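Local atomic coordinates of protein virB8 (Agrobacterium tumefaciens, PDB entry 2CC3), a protein that belongs to the bacterial type IV secretion system and is suggested to help direct T-DNA transfer to plant cells. Residues A[65-77]-A[87-99]. Residues are numbered along the deposited sequence; the frame is centred on the assembly and turned at random.
Sequences LGKHGRLEVEHIA and QIRYKRTLIVDGK
L71 lays its CD2 methyl over one face of the R92 guanidinium, toward the rim of the group, with CD2 3.5 Å from R92 NE. That nitrogen is buried by the contact and has no polar partner in the model. On the same face of the sheet, V73 straddles its two neighbours: CG1, anti to the backbone N (chi1 162°), meets CD1 of the Y90 ring at 3.7 Å, while CG2 rests on the aliphatic CG of R92. V73 also touches W16 of helix 6-23, as does I88. The Y90 ring also lies nearly parallel to W106 of strand 102-114, and its hydroxyl bonds to T137. Farther along, L65 reaches in from the turn before the strand and puts CD2 against both L94 and V96, 3.5 Å from L94 CD1.

The other face is more polar. E74 and K91 run side by side in the same direction, and K91 NZ meets E74 OE2 at 3.1 Å on its syn side, somewhat out of the carboxylate plane, in a salt bridge; OE1 lies against the lysine's CD. E72 turns its carboxylate onto the I95 CD1 methyl, while neighbouring R70 pairs with D28 of the second subunit, linking this edge of the sheet to the homodimer partner.

Backbone pairs R70-I95, E72-T93 and E74-K91 are each doubly hydrogen-bonded. Beyond H75 the register slips by one: I76 N and A77 N both donate to R89 O, at 2.8 and 3.1 Å, reaching it from the same face of the carbonyl plane. R89 N returns a bond to A77 O. These strands, 69-82 and 85-96, thus form an antiparallel beta hairpin with a classic bulge, part of the curved sheet of the NTF2-like VirB8 periplasmic domain.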
loop_
_atom_site.group_PDB
_atom_site.type_symbol
_atom_site.label_atom_id
_atom_site.label_comp_id
_atom_site.label_asym_id
_atom_site.label_seq_id
_atom_site.Cartn_x
_atom_site.Cartn_y
_atom_site.Cartn_z
ATOM N N LEU A 65 9.606 -16.780 10.280
ATOM C CA LEU A 65 9.671 -15.529 11.009
ATOM C C LEU A 65 8.489 -15.313 11.944
ATOM O O LEU A 65 8.678 -14.838 13.063
ATOM C CB LEU A 65 9.861 -14.347 10.051
ATOM C CG LEU A 65 11.100 -14.413 9.146
ATOM C CD1 LEU A 65 11.049 -13.387 8.046
ATOM C CD2 LEU A 65 12.402 -14.302 9.965
ATOM N N GLY A 66 7.292 -15.690 11.499
ATOM C CA GLY A 66 6.076 -15.529 12.286
ATOM C C GLY A 66 5.915 -14.119 12.804
ATOM O O GLY A 66 5.953 -13.137 12.051
ATOM N N LYS A 67 5.784 -14.019 14.112
ATOM C CA LYS A 67 5.511 -12.761 14.756
ATOM C C LYS A 67 6.808 -12.108 15.200
ATOM O O LYS A 67 6.797 -10.964 15.624
ATOM C CB LYS A 67 4.564 -13.005 15.942
ATOM C CG LYS A 67 3.588 -14.191 15.694
ATOM C CD LYS A 67 2.129 -13.941 16.141
ATOM C CE LYS A 67 1.452 -12.810 15.355
ATOM N NZ LYS A 67 1.868 -11.456 15.850
ATOM N N HIS A 68 7.924 -12.831 15.067
ATOM C CA HIS A 68 9.234 -12.433 15.632
ATOM C C HIS A 68 10.255 -11.877 14.639
ATOM O O HIS A 68 11.421 -11.633 15.001
ATOM C CB HIS A 68 9.887 -13.626 16.322
ATOM C CG HIS A 68 9.352 -13.901 17.685
ATOM N ND1 HIS A 68 10.165 -14.017 18.788
ATOM C CD2 HIS A 68 8.084 -14.083 18.126
ATOM C CE1 HIS A 68 9.423 -14.263 19.851
ATOM N NE2 HIS A 68 8.157 -14.311 19.476
ATOM N N GLY A 69 9.841 -11.712 13.391
ATOM C CA GLY A 69 10.729 -11.221 12.366
ATOM C C GLY A 69 9.947 -10.581 11.244
ATOM O O GLY A 69 8.735 -10.764 11.123
ATOM N N ARG A 70 10.659 -9.827 10.424
ATOM C CA ARG A 70 10.078 -9.104 9.302
ATOM C C ARG A 70 11.092 -9.057 8.173
ATOM O O ARG A 70 12.293 -9.135 8.426
ATOM C CB ARG A 70 9.763 -7.662 9.705
ATOM C CG ARG A 70 8.420 -7.452 10.361
ATOM C CD ARG A 70 8.481 -6.297 11.369
ATOM N NE ARG A 70 8.458 -4.972 10.744
ATOM C CZ ARG A 70 7.944 -3.883 11.323
ATOM N NH1 ARG A 70 7.408 -3.966 12.539
ATOM N NH2 ARG A 70 7.970 -2.709 10.693
ATOM N N LEU A 71 10.580 -8.895 6.953
ATOM C CA LEU A 71 11.369 -8.631 5.766
ATOM C C LEU A 71 10.923 -7.293 5.207
ATOM O O LEU A 71 9.732 -7.075 5.003
ATOM C CB LEU A 71 11.177 -9.746 4.718
ATOM C CG LEU A 71 11.710 -11.167 4.974
ATOM C CD1 LEU A 71 11.034 -12.229 4.090
ATOM C CD2 LEU A 71 13.226 -11.277 4.845
ATOM N N GLU A 72 11.886 -6.387 5.006
ATOM C CA GLU A 72 11.659 -5.096 4.367
ATOM C C GLU A 72 12.357 -4.956 3.000
ATOM O O GLU A 72 13.431 -5.516 2.775
ATOM C CB GLU A 72 12.068 -3.949 5.308
ATOM C CG GLU A 72 11.028 -3.704 6.388
ATOM C CD GLU A 72 11.516 -2.789 7.491
ATOM O OE1 GLU A 72 12.372 -1.904 7.208
ATOM O OE2 GLU A 72 11.039 -2.961 8.641
ATOM N N VAL A 73 11.739 -4.170 2.109
ATOM C CA VAL A 73 12.155 -4.080 0.727
ATOM C C VAL A 73 12.337 -2.609 0.356
ATOM O O VAL A 73 11.456 -1.784 0.582
ATOM C CB VAL A 73 11.172 -4.870 -0.201
ATOM C CG1 VAL A 73 11.286 -4.461 -1.651
ATOM C CG2 VAL A 73 11.430 -6.365 -0.086
ATOM N N GLU A 74 13.516 -2.293 -0.173
ATOM C CA GLU A 74 13.850 -0.959 -0.641
ATOM C C GLU A 74 13.984 -1.007 -2.134
ATOM O O GLU A 74 14.780 -1.792 -2.615
ATOM C CB GLU A 74 15.237 -0.577 -0.138
ATOM C CG GLU A 74 15.358 0.127 1.183
ATOM C CD GLU A 74 16.781 -0.011 1.756
ATOM O OE1 GLU A 74 17.756 -0.071 0.955
ATOM O OE2 GLU A 74 16.923 -0.070 2.994
ATOM N N HIS A 75 13.296 -0.134 -2.869
ATOM C CA HIS A 75 13.478 -0.071 -4.317
ATOM C C HIS A 75 14.924 0.326 -4.614
ATOM O O HIS A 75 15.505 1.134 -3.859
ATOM C CB HIS A 75 12.542 0.961 -4.913
ATOM C CG HIS A 75 12.490 0.973 -6.415
ATOM N ND1 HIS A 75 12.986 2.016 -7.171
ATOM C CD2 HIS A 75 11.928 0.106 -7.296
ATOM C CE1 HIS A 75 12.759 1.774 -8.450
ATOM N NE2 HIS A 75 12.115 0.623 -8.551
ATOM N N ILE A 76 15.493 -0.218 -5.699
ATOM C CA ILE A 76 16.745 0.336 -6.230
ATOM C C ILE A 76 16.578 0.840 -7.657
ATOM O O ILE A 76 16.858 2.009 -7.917
ATOM C CB ILE A 76 17.914 -0.626 -6.116
ATOM C CG1 ILE A 76 18.264 -0.859 -4.648
ATOM C CG2 ILE A 76 19.107 -0.126 -6.984
ATOM C CD1 ILE A 76 19.124 -2.082 -4.428
ATOM N N ALA A 77 16.096 0.001 -8.578
ATOM C CA ALA A 77 15.866 0.481 -9.978
ATOM C C ALA A 77 14.721 -0.259 -10.678
ATOM O O ALA A 77 14.446 -1.397 -10.351
ATOM C CB ALA A 77 17.189 0.378 -10.803
ATOM N N GLN A 87 12.367 -5.386 -15.170
ATOM C CA GLN A 87 13.192 -5.907 -14.104
ATOM C C GLN A 87 13.293 -4.862 -13.018
ATOM O O GLN A 87 13.445 -3.668 -13.298
ATOM C CB GLN A 87 14.584 -6.327 -14.613
ATOM C CG GLN A 87 14.543 -7.626 -15.374
ATOM C CD GLN A 87 15.900 -8.133 -15.795
ATOM O OE1 GLN A 87 16.534 -7.590 -16.702
ATOM N NE2 GLN A 87 16.342 -9.201 -15.160
ATOM N N ILE A 88 13.204 -5.328 -11.776
ATOM C CA ILE A 88 13.221 -4.466 -10.597
ATOM C C ILE A 88 14.267 -4.918 -9.608
ATOM O O ILE A 88 14.145 -6.011 -9.030
ATOM C CB ILE A 88 11.841 -4.457 -9.891
ATOM C CG1 ILE A 88 10.769 -3.926 -10.835
ATOM C CG2 ILE A 88 11.908 -3.632 -8.606
ATOM C CD1 ILE A 88 9.392 -4.000 -10.285
ATOM N N ARG A 89 15.275 -4.069 -9.394
ATOM C CA ARG A 89 16.319 -4.328 -8.426
ATOM C C ARG A 89 15.880 -3.759 -7.080
ATOM O O ARG A 89 15.393 -2.635 -7.033
ATOM C CB ARG A 89 17.623 -3.663 -8.866
ATOM C CG ARG A 89 18.867 -4.250 -8.226
ATOM C CD ARG A 89 19.703 -5.086 -9.205
ATOM N NE ARG A 89 20.572 -6.049 -8.508
ATOM C CZ ARG A 89 21.698 -5.746 -7.873
ATOM N NH1 ARG A 89 22.140 -4.503 -7.784
ATOM N NH2 ARG A 89 22.386 -6.697 -7.285
ATOM N N TYR A 90 16.043 -4.529 -5.997
ATOM C CA TYR A 90 15.626 -4.083 -4.684
ATOM C C TYR A 90 16.520 -4.695 -3.656
ATOM O O TYR A 90 17.081 -5.745 -3.886
ATOM C CB TYR A 90 14.133 -4.431 -4.385
ATOM C CG TYR A 90 13.792 -5.905 -4.420
ATOM C CD1 TYR A 90 13.748 -6.654 -3.264
ATOM C CD2 TYR A 90 13.524 -6.545 -5.629
ATOM C CE1 TYR A 90 13.466 -8.001 -3.298
ATOM C CE2 TYR A 90 13.233 -7.873 -5.678
ATOM C CZ TYR A 90 13.215 -8.613 -4.511
ATOM O OH TYR A 90 12.913 -9.963 -4.571
ATOM N N LYS A 91 16.650 -4.010 -2.531
ATOM C CA LYS A 91 17.355 -4.495 -1.364
ATOM C C LYS A 91 16.367 -5.065 -0.390
ATOM O O LYS A 91 15.316 -4.452 -0.124
ATOM C CB LYS A 91 18.094 -3.330 -0.702
ATOM C CG LYS A 91 18.830 -3.687 0.592
ATOM C CD LYS A 91 19.775 -2.545 0.961
ATOM C CE LYS A 91 20.263 -2.616 2.418
ATOM N NZ LYS A 91 19.655 -1.576 3.314
ATOM N N ARG A 92 16.717 -6.222 0.176
ATOM C CA ARG A 92 15.843 -6.933 1.095
ATOM C C ARG A 92 16.523 -7.109 2.453
ATOM O O ARG A 92 17.620 -7.638 2.540
ATOM C CB ARG A 92 15.465 -8.282 0.503
ATOM C CG ARG A 92 14.094 -8.809 0.907
ATOM C CD ARG A 92 14.266 -10.001 1.794
ATOM N NE ARG A 92 13.527 -11.156 1.314
ATOM C CZ ARG A 92 13.967 -12.415 1.361
ATOM N NH1 ARG A 92 15.180 -12.706 1.840
ATOM N NH2 ARG A 92 13.191 -13.393 0.905
ATOM N N THR A 93 15.853 -6.659 3.508
ATOM C CA THR A 93 16.423 -6.638 4.838
ATOM C C THR A 93 15.624 -7.564 5.732
ATOM O O THR A 93 14.397 -7.429 5.846
ATOM C CB THR A 93 16.381 -5.208 5.410
ATOM O OG1 THR A 93 16.907 -4.291 4.443
ATOM C CG2 THR A 93 17.172 -5.120 6.674
ATOM N N LEU A 94 16.332 -8.509 6.344
ATOM C CA LEU A 94 15.790 -9.395 7.362
ATOM C C LEU A 94 16.041 -8.792 8.754
ATOM O O LEU A 94 17.199 -8.546 9.133
ATOM C CB LEU A 94 16.431 -10.785 7.245
ATOM C CG LEU A 94 16.186 -11.770 8.383
ATOM C CD1 LEU A 94 14.745 -12.221 8.402
ATOM C CD2 LEU A 94 17.129 -12.964 8.266
ATOM N N ILE A 95 14.953 -8.557 9.488
ATOM C CA ILE A 95 15.014 -7.997 10.837
ATOM C C ILE A 95 14.446 -9.003 11.834
ATOM O O ILE A 95 13.245 -9.224 11.895
ATOM C CB ILE A 95 14.284 -6.607 10.929
ATOM C CG1 ILE A 95 14.908 -5.622 9.927
ATOM C CG2 ILE A 95 14.336 -6.034 12.360
ATOM C CD1 ILE A 95 14.319 -4.223 9.954
ATOM N N VAL A 96 15.335 -9.627 12.600
ATOM C CA VAL A 96 14.955 -10.585 13.639
ATOM C C VAL A 96 15.387 -10.075 15.023
ATOM O O VAL A 96 16.192 -9.138 15.116
ATOM C CB VAL A 96 15.545 -12.010 13.364
ATOM C CG1 VAL A 96 14.784 -12.703 12.255
ATOM C CG2 VAL A 96 17.019 -11.938 13.014
ATOM N N ASP A 97 14.835 -10.685 16.079
ATOM C CA ASP A 97 15.187 -10.387 17.477
ATOM C C ASP A 97 16.644 -10.723 17.772
ATOM O O ASP A 97 17.107 -11.801 17.404
ATOM C CB ASP A 97 14.358 -11.257 18.433
ATOM C CG ASP A 97 12.881 -10.922 18.446
ATOM O OD1 ASP A 97 12.497 -9.741 18.297
ATOM O OD2 ASP A 97 12.096 -11.874 18.654
ATOM N N GLY A 98 17.350 -9.824 18.457
ATOM C CA GLY A 98 18.698 -10.110 18.957
ATOM C C GLY A 98 19.815 -10.140 17.929
ATOM O O GLY A 98 20.975 -10.391 18.267
ATOM N N LYS A 99 19.466 -9.875 16.673
ATOM C CA LYS A 99 20.428 -9.870 15.573
ATOM C C LYS A 99 20.432 -8.535 14.844
ATOM O O LYS A 99 19.422 -7.840 14.803
ATOM C CB LYS A 99 20.129 -11.004 14.581
ATOM C CG LYS A 99 20.800 -12.328 14.911
ATOM C CD LYS A 99 20.152 -13.515 14.202
ATOM C CE LYS A 99 19.047 -14.142 15.058
ATOM N NZ LYS A 99 18.737 -15.564 14.688
#